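Long-range contacts in meso-diaminopimelate dehydrogenase (Clostridium tetani, PDB 3WGY), which catalyses, in its natural form, the NADP-dependent oxidative deamination of meso-2,6-diaminopimelate, and is here an engineered variant crystallised with the 2-oxo acid 4-methyl-2-oxovalerate: residues F87-S92 / N115-S120; I7-Y12 / I67-S72; T121-G126 / E278-V283; L284-R289 / S311-K316; Q79-A84 / F103-E108. The protein carries 6 engineered substitutions. All blocks are in the same frame, centred on the assembly; numbering follows the deposited sequence.

Contact 1: F87-S92 / N115-S120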
# COMPACT_ATOMS: atom_id res chain seq x y z
N PHE B 87 -17.48 -8.11 -23.30
CA PHE B 87 -16.11 -8.40 -22.87
C PHE B 87 -15.96 -8.21 -21.37
O PHE B 87 -16.83 -7.64 -20.72
CB PHE B 87 -15.10 -7.48 -23.55
CG PHE B 87 -15.22 -7.42 -25.05
CD1 PHE B 87 -16.22 -6.68 -25.66
CD2 PHE B 87 -14.31 -8.11 -25.86
CE1 PHE B 87 -16.32 -6.62 -27.05
CE2 PHE B 87 -14.41 -8.05 -27.25
CZ PHE B 87 -15.42 -7.31 -27.84
N ASN B 88 -14.85 -8.70 -20.83
CA ASN B 88 -14.55 -8.50 -19.42
C ASN B 88 -13.98 -7.09 -19.51
O ASN B 88 -13.20 -6.81 -20.41
CB ASN B 88 -13.49 -9.47 -18.94
CG ASN B 88 -13.95 -10.91 -18.98
OD1 ASN B 88 -15.00 -11.24 -18.46
ND2 ASN B 88 -13.15 -11.76 -19.60
N THR B 89 -14.35 -6.20 -18.60
CA THR B 89 -13.84 -4.85 -18.72
C THR B 89 -13.07 -4.31 -17.53
O THR B 89 -13.17 -4.82 -16.42
CB THR B 89 -14.97 -3.87 -18.99
OG1 THR B 89 -15.86 -3.86 -17.87
CG2 THR B 89 -15.73 -4.29 -20.25
N VAL B 90 -12.31 -3.25 -17.79
CA VAL B 90 -11.52 -2.55 -16.79
C VAL B 90 -11.71 -1.07 -17.08
O VAL B 90 -11.48 -0.62 -18.20
CB VAL B 90 -10.01 -2.89 -16.90
CG1 VAL B 90 -9.19 -1.91 -16.07
CG2 VAL B 90 -9.75 -4.31 -16.42
N ASP B 91 -12.16 -0.31 -16.08
CA ASP B 91 -12.34 1.12 -16.27
C ASP B 91 -11.83 1.91 -15.07
O ASP B 91 -11.53 1.35 -14.02
CB ASP B 91 -13.81 1.47 -16.54
CG ASP B 91 -14.69 1.32 -15.32
OD1 ASP B 91 -14.32 1.85 -14.24
OD2 ASP B 91 -15.77 0.69 -15.43
N SER B 92 -11.74 3.23 -15.24
CA SER B 92 -11.25 4.10 -14.17
C SER B 92 -12.30 5.12 -13.77
O SER B 92 -11.96 6.25 -13.40
CB SER B 92 -9.99 4.80 -14.65
OG SER B 92 -10.24 5.47 -15.88
N ASN B 115 -19.48 -12.31 -17.64
CA ASN B 115 -18.18 -11.64 -17.70
C ASN B 115 -17.87 -10.97 -16.37
O ASN B 115 -18.71 -10.93 -15.48
CB ASN B 115 -18.19 -10.58 -18.80
CG ASN B 115 -18.30 -11.18 -20.18
OD1 ASN B 115 -18.86 -10.56 -21.09
ND2 ASN B 115 -17.75 -12.37 -20.36
N ILE B 116 -16.67 -10.42 -16.25
CA ILE B 116 -16.28 -9.73 -15.03
C ILE B 116 -15.85 -8.33 -15.40
O ILE B 116 -15.20 -8.12 -16.42
CB ILE B 116 -15.13 -10.46 -14.30
CG1 ILE B 116 -14.59 -9.58 -13.16
CG2 ILE B 116 -14.03 -10.81 -15.28
CD1 ILE B 116 -13.57 -10.27 -12.29
N SER B 117 -16.24 -7.35 -14.58
CA SER B 117 -15.90 -5.96 -14.85
C SER B 117 -15.26 -5.28 -13.65
O SER B 117 -15.83 -5.26 -12.56
CB SER B 117 -17.14 -5.17 -15.26
OG SER B 117 -17.63 -5.59 -16.51
N LEU B 118 -14.08 -4.71 -13.86
CA LEU B 118 -13.40 -3.99 -12.79
C LEU B 118 -13.69 -2.50 -12.96
O LEU B 118 -13.38 -1.91 -13.99
CB LEU B 118 -11.89 -4.22 -12.87
CG LEU B 118 -11.06 -3.29 -11.98
CD1 LEU B 118 -11.49 -3.47 -10.53
CD2 LEU B 118 -9.57 -3.60 -12.15
N ILE B 119 -14.31 -1.90 -11.96
CA ILE B 119 -14.62 -0.48 -12.03
C ILE B 119 -13.78 0.35 -11.06
O ILE B 119 -13.28 -0.17 -10.06
CB ILE B 119 -16.10 -0.20 -11.69
CG1 ILE B 119 -16.32 -0.35 -10.19
CG2 ILE B 119 -17.01 -1.17 -12.45
CD1 ILE B 119 -17.59 0.28 -9.69
N SER B 120 -13.63 1.62 -11.38
CA SER B 120 -12.91 2.58 -10.56
C SER B 120 -11.48 2.28 -10.12
O SER B 120 -11.14 2.41 -8.94
CB SER B 120 -13.76 2.88 -9.31
OG SER B 120 -15.05 3.36 -9.67
O HOH W 1 -15.21 -1.69 -16.27
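Strands 88-90 and 116-118 run parallel, 4.6 Å apart at their closest and 2° from exact alignment, with Thr89 level with Ser117 and Val90 level with Leu118. Thr89 N bonds to Ile116 O, Leu118 N to Thr89 O at 2.7 Å, and Asp91 N to Leu118 O. Two side chains add bonds to this ladder, one near each end. At one end Asn88 turns its amide back across the gap, and OD1 accepts from Ile116 N at 2.9 Å. Its ND2 is held by Asp64 O, which helps fix the flip of the amide. The Asn115 amide stands nearly perpendicular to it, the planes 83° apart. At the other end Asp91 OD1 takes the N-H of Ser120 at 3.0 Å, met nearly along the C-O bond, and also accepts from Phe93 N. The two strands and helix 99-113 form a right-handed beta-alpha-beta unit of the parallel, Rossmann-type sheet. On the face toward that helix, Thr89 OG1 and Ser117 OG lie 2.8 Å apart, and Ser110 of the helix also bonds to Ser117 OG. Thr89 OG1 sits between its own N and carbonyl carbon (chi1 64°), which points it at the serine. A water donates to Asp91 OD2 at 2.6 Å and to Leu118 O, and accepts from Thr89 OG1. Asp91 OD2 is also bonded to His102 NE2, so both carboxylate oxygens have partners. On the opposite face Val90 and Leu118 point the same way, with Val90 CG2 4.1 Å from Leu118 CB, and both touch Ile291 of helix 276-296.

Contact 2: I7-Y12 / I67-S72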
# COMPACT_ATOMS: atom_id res chain seq x y z
N ILE B 7 -5.22 -7.90 -25.00
CA ILE B 7 -5.84 -6.68 -24.53
C ILE B 7 -6.51 -5.88 -25.64
O ILE B 7 -6.07 -5.90 -26.79
CB ILE B 7 -4.81 -5.78 -23.81
CG1 ILE B 7 -4.25 -6.50 -22.58
CG2 ILE B 7 -5.46 -4.46 -23.40
CD1 ILE B 7 -5.28 -6.89 -21.55
N GLY B 8 -7.59 -5.19 -25.28
CA GLY B 8 -8.30 -4.37 -26.23
C GLY B 8 -8.47 -3.00 -25.60
O GLY B 8 -8.88 -2.89 -24.45
N ILE B 9 -8.16 -1.95 -26.36
CA ILE B 9 -8.28 -0.59 -25.85
C ILE B 9 -9.43 0.16 -26.51
O ILE B 9 -9.53 0.20 -27.74
CB ILE B 9 -6.97 0.22 -26.11
CG1 ILE B 9 -5.78 -0.46 -25.44
CG2 ILE B 9 -7.13 1.65 -25.58
CD1 ILE B 9 -4.46 0.23 -25.69
N VAL B 10 -10.30 0.76 -25.70
CA VAL B 10 -11.42 1.54 -26.23
C VAL B 10 -11.13 3.00 -25.93
O VAL B 10 -11.14 3.42 -24.77
CB VAL B 10 -12.75 1.17 -25.56
CG1 VAL B 10 -13.86 2.04 -26.14
CG2 VAL B 10 -13.07 -0.30 -25.78
N GLY B 11 -10.88 3.78 -26.98
CA GLY B 11 -10.58 5.19 -26.79
C GLY B 11 -9.10 5.43 -27.00
O GLY B 11 -8.27 4.77 -26.38
N TYR B 12 -8.76 6.37 -27.86
CA TYR B 12 -7.36 6.63 -28.12
C TYR B 12 -6.92 8.04 -27.74
O TYR B 12 -6.27 8.73 -28.53
CB TYR B 12 -7.06 6.33 -29.60
CG TYR B 12 -5.62 6.00 -29.91
CD1 TYR B 12 -4.88 5.17 -29.07
CD2 TYR B 12 -5.02 6.47 -31.07
CE1 TYR B 12 -3.57 4.80 -29.40
CE2 TYR B 12 -3.72 6.12 -31.41
CZ TYR B 12 -3.00 5.29 -30.57
OH TYR B 12 -1.71 4.96 -30.92
N ILE B 67 -9.79 -2.53 -22.01
CA ILE B 67 -9.53 -1.42 -21.09
C ILE B 67 -10.27 -0.19 -21.63
O ILE B 67 -10.01 0.27 -22.74
CB ILE B 67 -8.02 -1.14 -20.98
CG1 ILE B 67 -7.29 -2.43 -20.56
CG2 ILE B 67 -7.77 -0.03 -19.96
CD1 ILE B 67 -5.83 -2.26 -20.28
N LEU B 68 -11.21 0.32 -20.84
CA LEU B 68 -12.01 1.48 -21.22
C LEU B 68 -11.30 2.80 -20.94
O LEU B 68 -11.13 3.21 -19.79
CB LEU B 68 -13.35 1.44 -20.49
CG LEU B 68 -14.01 0.05 -20.55
CD1 LEU B 68 -15.46 0.15 -20.08
CD2 LEU B 68 -13.96 -0.48 -21.98
N CYS B 69 -10.88 3.46 -22.02
CA CYS B 69 -10.18 4.73 -21.92
C CYS B 69 -11.00 5.87 -22.53
O CYS B 69 -10.45 6.76 -23.19
CB CYS B 69 -8.83 4.62 -22.62
SG CYS B 69 -7.92 3.14 -22.15
N GLY B 70 -12.30 5.82 -22.30
CA GLY B 70 -13.24 6.82 -22.80
C GLY B 70 -12.65 7.92 -23.67
O GLY B 70 -12.11 8.90 -23.15
N GLY B 71 -12.78 7.74 -24.98
CA GLY B 71 -12.27 8.70 -25.95
C GLY B 71 -12.02 10.10 -25.42
O GLY B 71 -10.92 10.63 -25.58
N SER B 72 -13.05 10.68 -24.79
CA SER B 72 -13.01 12.01 -24.19
C SER B 72 -14.35 12.72 -24.41
O SER B 72 -14.40 13.87 -24.83
CB SER B 72 -11.88 12.87 -24.79
OG SER B 72 -11.78 14.13 -24.15
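Val10 and Leu68 point the same way from neighbouring parallel strands, and Val10 CG2 rests 3.9 Å from Leu68 CD2. Val10 CG2 lies anti to the carbonyl carbon. Leu68 CG has the same placement (chi1 -47°), and CD2 is the branch that leans toward the valine. On the other face Ile7 and Ile67 cross at a slant. Ile7 CG2 meets the far end of the Ile67 chain, 3.8 Å from CD1. Ile67 is extended at chi2 (-174°), which carries CD1 that far. Farther along, Ile9 CG2 packs on Cys69 SG at 3.8 Å. Val19 of helix 14-23 lies against Ile9, Ile67 and Cys69. Three backbone bonds tie the strands: Ile67 N to Gly8 O at 2.6 Å, Val10 N to Ile67 O, and Cys69 N to Val10 O. Gly11 follows at the strand end, and its bare CA faces residues 69-71, 3.8 Å from Gly71 N. It opens a GxGxxG pattern consistent with the dinucleotide-binding turn of a Rossmann fold. The chemistry is therefore apolar on both faces and polar only along the backbone, and the backbones come close at Gly11 and Gly71, the latter poorly ordered, near the probable cofactor site.

Contact 3: T121-G126 / E278-V283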
# COMPACT_ATOMS: atom_id res chain seq x y z
N THR B 121 -10.63 1.87 -11.06
CA THR B 121 -9.24 1.62 -10.72
C THR B 121 -8.43 2.83 -11.22
O THR B 121 -8.95 3.66 -11.97
CB THR B 121 -8.72 0.29 -11.33
OG1 THR B 121 -7.41 0.01 -10.80
CG2 THR B 121 -8.64 0.37 -12.83
N GLY B 122 -7.17 2.91 -10.81
CA GLY B 122 -6.31 4.03 -11.18
C GLY B 122 -5.61 4.44 -9.89
O GLY B 122 -5.45 3.58 -9.01
N TRP B 123 -5.20 5.70 -9.74
CA TRP B 123 -4.56 6.06 -8.48
C TRP B 123 -5.59 6.58 -7.48
O TRP B 123 -5.45 6.34 -6.28
CB TRP B 123 -3.37 7.03 -8.66
CG TRP B 123 -3.55 8.32 -9.43
CD1 TRP B 123 -3.65 8.47 -10.79
CD2 TRP B 123 -3.53 9.65 -8.88
NE1 TRP B 123 -3.68 9.81 -11.11
CE2 TRP B 123 -3.61 10.56 -9.97
CE3 TRP B 123 -3.45 10.17 -7.58
CZ2 TRP B 123 -3.61 11.95 -9.79
CZ3 TRP B 123 -3.45 11.55 -7.41
CH2 TRP B 123 -3.53 12.42 -8.51
N ASP B 124 -6.61 7.28 -7.95
CA ASP B 124 -7.70 7.72 -7.07
C ASP B 124 -8.91 8.10 -7.91
O ASP B 124 -8.95 9.16 -8.52
CB ASP B 124 -7.31 8.91 -6.18
CG ASP B 124 -8.28 9.08 -5.00
OD1 ASP B 124 -9.26 8.31 -4.92
OD2 ASP B 124 -8.05 9.97 -4.15
N PRO B 125 -9.93 7.22 -7.92
CA PRO B 125 -9.96 5.95 -7.20
C PRO B 125 -8.91 4.93 -7.66
O PRO B 125 -8.37 5.02 -8.76
CB PRO B 125 -11.39 5.45 -7.45
CG PRO B 125 -11.63 5.92 -8.85
CD PRO B 125 -11.11 7.35 -8.80
N GLY B 126 -8.64 3.96 -6.79
CA GLY B 126 -7.66 2.94 -7.11
C GLY B 126 -6.68 2.74 -5.97
O GLY B 126 -7.06 2.30 -4.88
N GLU B 278 -0.02 8.52 -17.84
CA GLU B 278 0.71 7.29 -18.07
C GLU B 278 0.74 6.40 -16.82
O GLU B 278 0.89 5.18 -16.92
CB GLU B 278 2.13 7.59 -18.53
CG GLU B 278 2.18 8.40 -19.81
CD GLU B 278 3.49 8.21 -20.55
OE1 GLU B 278 4.56 8.48 -19.96
OE2 GLU B 278 3.43 7.78 -21.72
N PHE B 279 0.60 7.01 -15.65
CA PHE B 279 0.61 6.22 -14.44
C PHE B 279 -0.73 5.52 -14.33
O PHE B 279 -0.80 4.33 -14.04
CB PHE B 279 0.83 7.09 -13.21
CG PHE B 279 0.91 6.30 -11.94
CD1 PHE B 279 2.07 5.59 -11.62
CD2 PHE B 279 -0.18 6.23 -11.08
CE1 PHE B 279 2.13 4.82 -10.46
CE2 PHE B 279 -0.12 5.46 -9.92
CZ PHE B 279 1.04 4.75 -9.61
N THR B 280 -1.80 6.27 -14.57
CA THR B 280 -3.14 5.70 -14.54
C THR B 280 -3.18 4.53 -15.51
O THR B 280 -3.75 3.48 -15.22
CB THR B 280 -4.19 6.74 -14.98
OG1 THR B 280 -4.16 7.85 -14.08
CG2 THR B 280 -5.58 6.11 -14.98
N SER B 281 -2.57 4.72 -16.67
CA SER B 281 -2.51 3.69 -17.70
C SER B 281 -1.77 2.44 -17.22
O SER B 281 -2.19 1.31 -17.51
CB SER B 281 -1.83 4.23 -18.95
OG SER B 281 -2.62 5.22 -19.57
N SER B 282 -0.67 2.63 -16.51
CA SER B 282 0.10 1.49 -16.00
C SER B 282 -0.74 0.72 -15.00
O SER B 282 -0.72 -0.51 -14.96
CB SER B 282 1.38 1.96 -15.30
OG SER B 282 2.30 2.47 -16.24
N VAL B 283 -1.49 1.46 -14.18
CA VAL B 283 -2.34 0.84 -13.19
C VAL B 283 -3.41 0.04 -13.93
O VAL B 283 -3.68 -1.12 -13.59
CB VAL B 283 -3.02 1.89 -12.28
CG1 VAL B 283 -4.03 1.21 -11.37
CG2 VAL B 283 -1.95 2.63 -11.45
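Trp123 lays its CB and the five-membered end of its indole against Phe279 and Thr280 of helix 276-296. CB meets the edge of the Phe279 ring near its plane, 3.8 Å from CE2, and the two side chains cross at about a right angle. Thr280 OG1 comes to the indole edge in the plane of the ring, 3.4 Å from CD1. That hydroxyl is bonded to Ser276 O of its own helix, and the approach to the indole is a packing contact. Trp123 NE1 has a weak hydrogen bond to Ser276 OG. Trp123 CG lies between the backbone N and the carbonyl carbon (chi1 54°), and this turns the CD1 edge of the indole to the helix. Leu271 and Leu273 of strand 264-273 touch both aromatic residues, and Phe128 meets the indole edge-to-face. Beside them Val283 CG1 fits against the backbone of Gly122, 3.6 Å from both N and CA. The same methyl lies 3.6 Å from Thr121 OG1, a buried hydroxyl with no polar partner in the model. Val283 CG1, anti to the backbone N (chi1 173°), is the branch that reaches the glycine. Ile138 of the second subunit also packs on Val283. Gly122 is the N-cap residue of helix 123-138, and its positive phi of 135° suits a residue without a side chain. The arrangement is a helix start leaving the Rossmann-type sheet and packing on a long helix, at the dimer interface.

Contact 4: L284-R289 / S311-K316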
# COMPACT_ATOMS: atom_id res chain seq x y z
N LEU B 284 -4.00 0.65 -14.95
CA LEU B 284 -5.03 -0.02 -15.73
C LEU B 284 -4.51 -1.34 -16.30
O LEU B 284 -5.17 -2.38 -16.20
CB LEU B 284 -5.54 0.88 -16.87
CG LEU B 284 -6.46 2.04 -16.44
CD1 LEU B 284 -6.78 2.93 -17.64
CD2 LEU B 284 -7.73 1.47 -15.84
N VAL B 285 -3.31 -1.30 -16.88
CA VAL B 285 -2.71 -2.49 -17.45
C VAL B 285 -2.47 -3.58 -16.41
O VAL B 285 -2.81 -4.74 -16.65
CB VAL B 285 -1.39 -2.17 -18.16
CG1 VAL B 285 -0.72 -3.46 -18.63
CG2 VAL B 285 -1.66 -1.24 -19.34
N ALA B 286 -1.88 -3.22 -15.27
CA ALA B 286 -1.60 -4.21 -14.23
C ALA B 286 -2.89 -4.90 -13.79
O ALA B 286 -2.92 -6.13 -13.61
CB ALA B 286 -0.93 -3.56 -13.05
N TYR B 287 -3.94 -4.11 -13.60
CA TYR B 287 -5.22 -4.67 -13.18
C TYR B 287 -5.86 -5.52 -14.28
O TYR B 287 -6.72 -6.35 -13.99
CB TYR B 287 -6.16 -3.55 -12.72
CG TYR B 287 -6.00 -3.28 -11.24
CD1 TYR B 287 -6.66 -4.08 -10.30
CD2 TYR B 287 -5.11 -2.31 -10.78
CE1 TYR B 287 -6.42 -3.92 -8.93
CE2 TYR B 287 -4.87 -2.15 -9.41
CZ TYR B 287 -5.52 -2.96 -8.49
OH TYR B 287 -5.24 -2.86 -7.15
N SER B 288 -5.42 -5.34 -15.52
CA SER B 288 -5.94 -6.15 -16.62
C SER B 288 -5.46 -7.57 -16.42
O SER B 288 -6.17 -8.53 -16.70
CB SER B 288 -5.45 -5.63 -17.97
OG SER B 288 -6.24 -4.54 -18.39
N ARG B 289 -4.23 -7.70 -15.92
CA ARG B 289 -3.66 -9.02 -15.68
C ARG B 289 -4.49 -9.72 -14.62
O ARG B 289 -4.76 -10.92 -14.72
CB ARG B 289 -2.21 -8.91 -15.19
CG ARG B 289 -1.58 -10.27 -14.90
CD ARG B 289 -0.10 -10.18 -14.54
NE ARG B 289 0.72 -9.61 -15.61
CZ ARG B 289 1.12 -8.35 -15.66
NH1 ARG B 289 0.78 -7.50 -14.70
NH2 ARG B 289 1.85 -7.94 -16.69
N SER B 311 -1.49 -10.20 -5.34
CA SER B 311 -0.82 -11.28 -6.08
C SER B 311 -1.27 -11.36 -7.54
O SER B 311 -0.48 -11.72 -8.42
CB SER B 311 -1.09 -12.63 -5.40
OG SER B 311 -2.47 -12.92 -5.38
N TYR B 312 -2.53 -11.02 -7.81
CA TYR B 312 -3.05 -11.07 -9.17
C TYR B 312 -2.49 -10.01 -10.11
O TYR B 312 -2.62 -10.13 -11.33
CB TYR B 312 -4.57 -10.96 -9.16
CG TYR B 312 -5.29 -12.21 -8.71
CD1 TYR B 312 -5.18 -12.67 -7.39
CD2 TYR B 312 -6.09 -12.93 -9.59
CE1 TYR B 312 -5.86 -13.82 -6.98
CE2 TYR B 312 -6.77 -14.08 -9.19
CZ TYR B 312 -6.65 -14.52 -7.88
OH TYR B 312 -7.34 -15.64 -7.48
N LEU B 313 -1.86 -8.97 -9.55
CA LEU B 313 -1.28 -7.89 -10.35
C LEU B 313 0.09 -8.25 -10.91
O LEU B 313 0.64 -7.53 -11.75
CB LEU B 313 -1.14 -6.64 -9.49
CG LEU B 313 -2.40 -6.05 -8.85
CD1 LEU B 313 -1.99 -4.88 -7.96
CD2 LEU B 313 -3.38 -5.59 -9.94
N SER B 314 0.63 -9.37 -10.45
CA SER B 314 1.95 -9.80 -10.90
C SER B 314 1.93 -11.02 -11.82
O SER B 314 1.09 -11.90 -11.68
CB SER B 314 2.82 -10.12 -9.68
OG SER B 314 4.06 -10.67 -10.08
N PRO B 315 2.86 -11.06 -12.78
CA PRO B 315 2.95 -12.18 -13.72
C PRO B 315 3.77 -13.31 -13.12
O PRO B 315 3.88 -14.38 -13.70
CB PRO B 315 3.63 -11.55 -14.93
CG PRO B 315 4.58 -10.59 -14.30
CD PRO B 315 3.73 -9.94 -13.22
N LYS B 316 4.35 -13.07 -11.94
CA LYS B 316 5.16 -14.09 -11.27
C LYS B 316 4.27 -15.12 -10.57
O LYS B 316 3.09 -14.88 -10.32
CB LYS B 316 6.11 -13.43 -10.27
CG LYS B 316 7.16 -12.56 -10.93
CD LYS B 316 7.98 -11.76 -9.92
CE LYS B 316 9.02 -10.89 -10.63
NZ LYS B 316 9.77 -9.96 -9.73
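This is a helix-to-loop contact on the Rossmann-type domain, beside the second subunit. The long helix 276-296, which packs against the parallel sheet, meets the 3-10 turn 311-313 and the loop that leads to helix 318-324. Leu313 carries the apolar half. Its CD2 methyl sits over the centre of the Tyr287 ring in a CH-pi contact, 3.4 Å from the centroid and 5° off the normal. Leu313 CG is anti to its carbonyl carbon (chi1 -59°), which sends the branches toward the ring. CD1 lies above the hydroxyl end, 3.9 Å from Tyr287 OH, and CD2 also touches Ala286 O. Leu134 of the second subunit packs on the same leucine. Arg289 supplies the other half. Its chain is extended to CD, then bends at chi3 (-61°), with CD 3.5 Å from Ser314 C. NE has a salt bridge to Asp28 and NH2 a hydrogen bond to Asn26, so the guanidinium is gripped from outside this contact as well. Pro315 CD lies over one of its faces, offset toward the rim. Ser314 OG accepts from Lys316 N, forming an ST turn. At the guanidinium edge, Arg289 NH1 gives a weak, bent hydrogen bond to Leu313 O at 3.0 Å.

Contact 5: Q79-A84 / F103-E108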
# COMPACT_ATOMS: atom_id res chain seq x y z
N GLN B 79 -20.51 4.09 -21.74
CA GLN B 79 -20.39 2.85 -22.50
C GLN B 79 -19.59 1.71 -21.88
O GLN B 79 -19.02 0.88 -22.58
CB GLN B 79 -19.88 3.13 -23.91
CG GLN B 79 -20.16 1.97 -24.86
CD GLN B 79 -20.21 2.38 -26.32
OE1 GLN B 79 -19.22 2.86 -26.87
NE2 GLN B 79 -21.36 2.19 -26.95
N GLY B 80 -19.54 1.70 -20.55
CA GLY B 80 -18.87 0.60 -19.88
C GLY B 80 -19.91 -0.50 -20.01
O GLY B 80 -19.58 -1.65 -20.32
N PRO B 81 -21.18 -0.16 -19.79
CA PRO B 81 -22.31 -1.10 -19.88
C PRO B 81 -22.43 -1.79 -21.23
O PRO B 81 -22.72 -2.98 -21.30
CB PRO B 81 -23.50 -0.20 -19.59
CG PRO B 81 -22.95 0.71 -18.55
CD PRO B 81 -21.63 1.10 -19.17
N MET B 82 -22.20 -1.04 -22.31
CA MET B 82 -22.30 -1.61 -23.64
C MET B 82 -21.17 -2.59 -23.94
O MET B 82 -21.39 -3.58 -24.65
CB MET B 82 -22.30 -0.49 -24.69
CG MET B 82 -23.36 0.58 -24.46
SD MET B 82 -25.01 -0.07 -24.04
CE MET B 82 -25.40 -1.06 -25.50
N ILE B 83 -19.98 -2.33 -23.42
CA ILE B 83 -18.84 -3.22 -23.64
C ILE B 83 -18.89 -4.42 -22.70
O ILE B 83 -18.46 -5.52 -23.05
CB ILE B 83 -17.49 -2.51 -23.39
CG1 ILE B 83 -17.51 -1.09 -23.95
CG2 ILE B 83 -16.35 -3.32 -24.01
CD1 ILE B 83 -17.74 -1.00 -25.44
N ALA B 84 -19.39 -4.20 -21.49
CA ALA B 84 -19.47 -5.25 -20.48
C ALA B 84 -20.28 -6.46 -20.93
O ALA B 84 -20.00 -7.59 -20.51
CB ALA B 84 -20.04 -4.70 -19.18
N PHE B 103 -21.40 0.71 -10.03
CA PHE B 103 -21.17 -0.68 -9.64
C PHE B 103 -22.39 -1.54 -9.95
O PHE B 103 -22.28 -2.56 -10.64
CB PHE B 103 -20.87 -0.76 -8.14
CG PHE B 103 -20.48 -2.14 -7.69
CD1 PHE B 103 -19.24 -2.66 -8.02
CD2 PHE B 103 -21.37 -2.93 -6.97
CE1 PHE B 103 -18.88 -3.95 -7.66
CE2 PHE B 103 -21.03 -4.23 -6.60
CZ PHE B 103 -19.78 -4.74 -6.95
N GLU B 104 -23.55 -1.14 -9.45
CA GLU B 104 -24.78 -1.90 -9.69
C GLU B 104 -25.02 -2.13 -11.17
O GLU B 104 -25.25 -3.26 -11.60
CB GLU B 104 -25.98 -1.17 -9.09
CG GLU B 104 -25.99 -1.12 -7.57
CD GLU B 104 -25.94 -2.50 -6.93
OE1 GLU B 104 -26.83 -3.33 -7.23
OE2 GLU B 104 -25.01 -2.75 -6.14
N ARG B 105 -24.94 -1.06 -11.96
CA ARG B 105 -25.17 -1.13 -13.40
C ARG B 105 -24.24 -2.16 -14.05
O ARG B 105 -24.69 -3.06 -14.77
CB ARG B 105 -24.94 0.24 -14.05
CG ARG B 105 -25.14 0.27 -15.58
CD ARG B 105 -26.47 0.91 -15.97
NE ARG B 105 -27.07 0.30 -17.16
CZ ARG B 105 -26.90 0.71 -18.41
NH1 ARG B 105 -26.13 1.76 -18.68
NH2 ARG B 105 -27.49 0.07 -19.41
N MET B 106 -22.95 -2.01 -13.80
CA MET B 106 -21.96 -2.92 -14.38
C MET B 106 -22.09 -4.34 -13.84
O MET B 106 -21.80 -5.30 -14.55
CB MET B 106 -20.55 -2.39 -14.11
CG MET B 106 -20.26 -1.05 -14.74
SD MET B 106 -20.28 -1.14 -16.53
CE MET B 106 -18.67 -1.80 -16.89
N ASP B 107 -22.51 -4.47 -12.58
CA ASP B 107 -22.66 -5.78 -11.96
C ASP B 107 -23.75 -6.59 -12.66
O ASP B 107 -23.55 -7.75 -13.00
CB ASP B 107 -22.99 -5.62 -10.47
CG ASP B 107 -22.94 -6.94 -9.72
OD1 ASP B 107 -21.97 -7.71 -9.93
OD2 ASP B 107 -23.85 -7.21 -8.91
N GLU B 108 -24.91 -5.96 -12.88
CA GLU B 108 -26.01 -6.63 -13.55
C GLU B 108 -25.60 -7.10 -14.94
O GLU B 108 -25.70 -8.28 -15.27
CB GLU B 108 -27.21 -5.68 -13.67
CG GLU B 108 -27.81 -5.60 -15.07
CD GLU B 108 -29.02 -4.70 -15.14
OE1 GLU B 108 -30.05 -5.05 -14.54
OE2 GLU B 108 -28.93 -3.64 -15.80
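Met106 reaches from helix 99-113 to the start of helix 80-84, and its thioether end does the touching. CB itself makes no close contact with residues 79-84, and CG lies anti to the carbonyl carbon (chi1 -63°). Bends at chi2 and chi3 then fold the chain over the first turn of helix 80-84. SD settles 3.5 Å from Pro81 N and 3.7 Å from Pro81 CD. CE goes deeper, to 3.6 Å from Gly80 O and 3.9 Å from Ala84 CB. Arg105 takes the outer side of the proline. Its guanidinium lies across the pyrrolidine ring, with Pro81 CB over one face, offset toward the rim, and NH1 3.4 Å from Pro81 CG. The axes of 80-84 and 103-108 run at 18° to each other, 9.4 Å apart at closest. Both helices cover the same face of the parallel sheet, as helices of a Rossmann-type fold do, and Met106 also rests on Thr89 of strand 88-90. Ile109 of the same helix continues the packing onto Pro81 and Ala84. The contact has no polar bond between its two segments: a buried thioether fills the inner side, while the exposed arginine covers the proline and probably keeps part of its charged group in solvent.

How the contacts relate
Contacts 2, 5 and 1 come first along the chain, with the segments of 5 and 1 alternating; contacts 3 and 4 follow. Contacts 1 and 2 belong to one parallel sheet, their centres about 12 Å apart, and strands 65-68 and 88-90 join them. Contact 5 lies on one face of that sheet, about 8 Å from contact 1 between centres. Helix 276-296 lies on the other face and serves contacts 3 and 4, centres about 13 Å apart; Leu284, Tyr287 and Ser288 of contact 4 reach contacts 1 or 2. Contacts 3 and 5, about 19 Å apart between centres, do not touch. All lie in or against the Rossmann-type domain. Contacts 3 and 4 meet the second subunit most extensively.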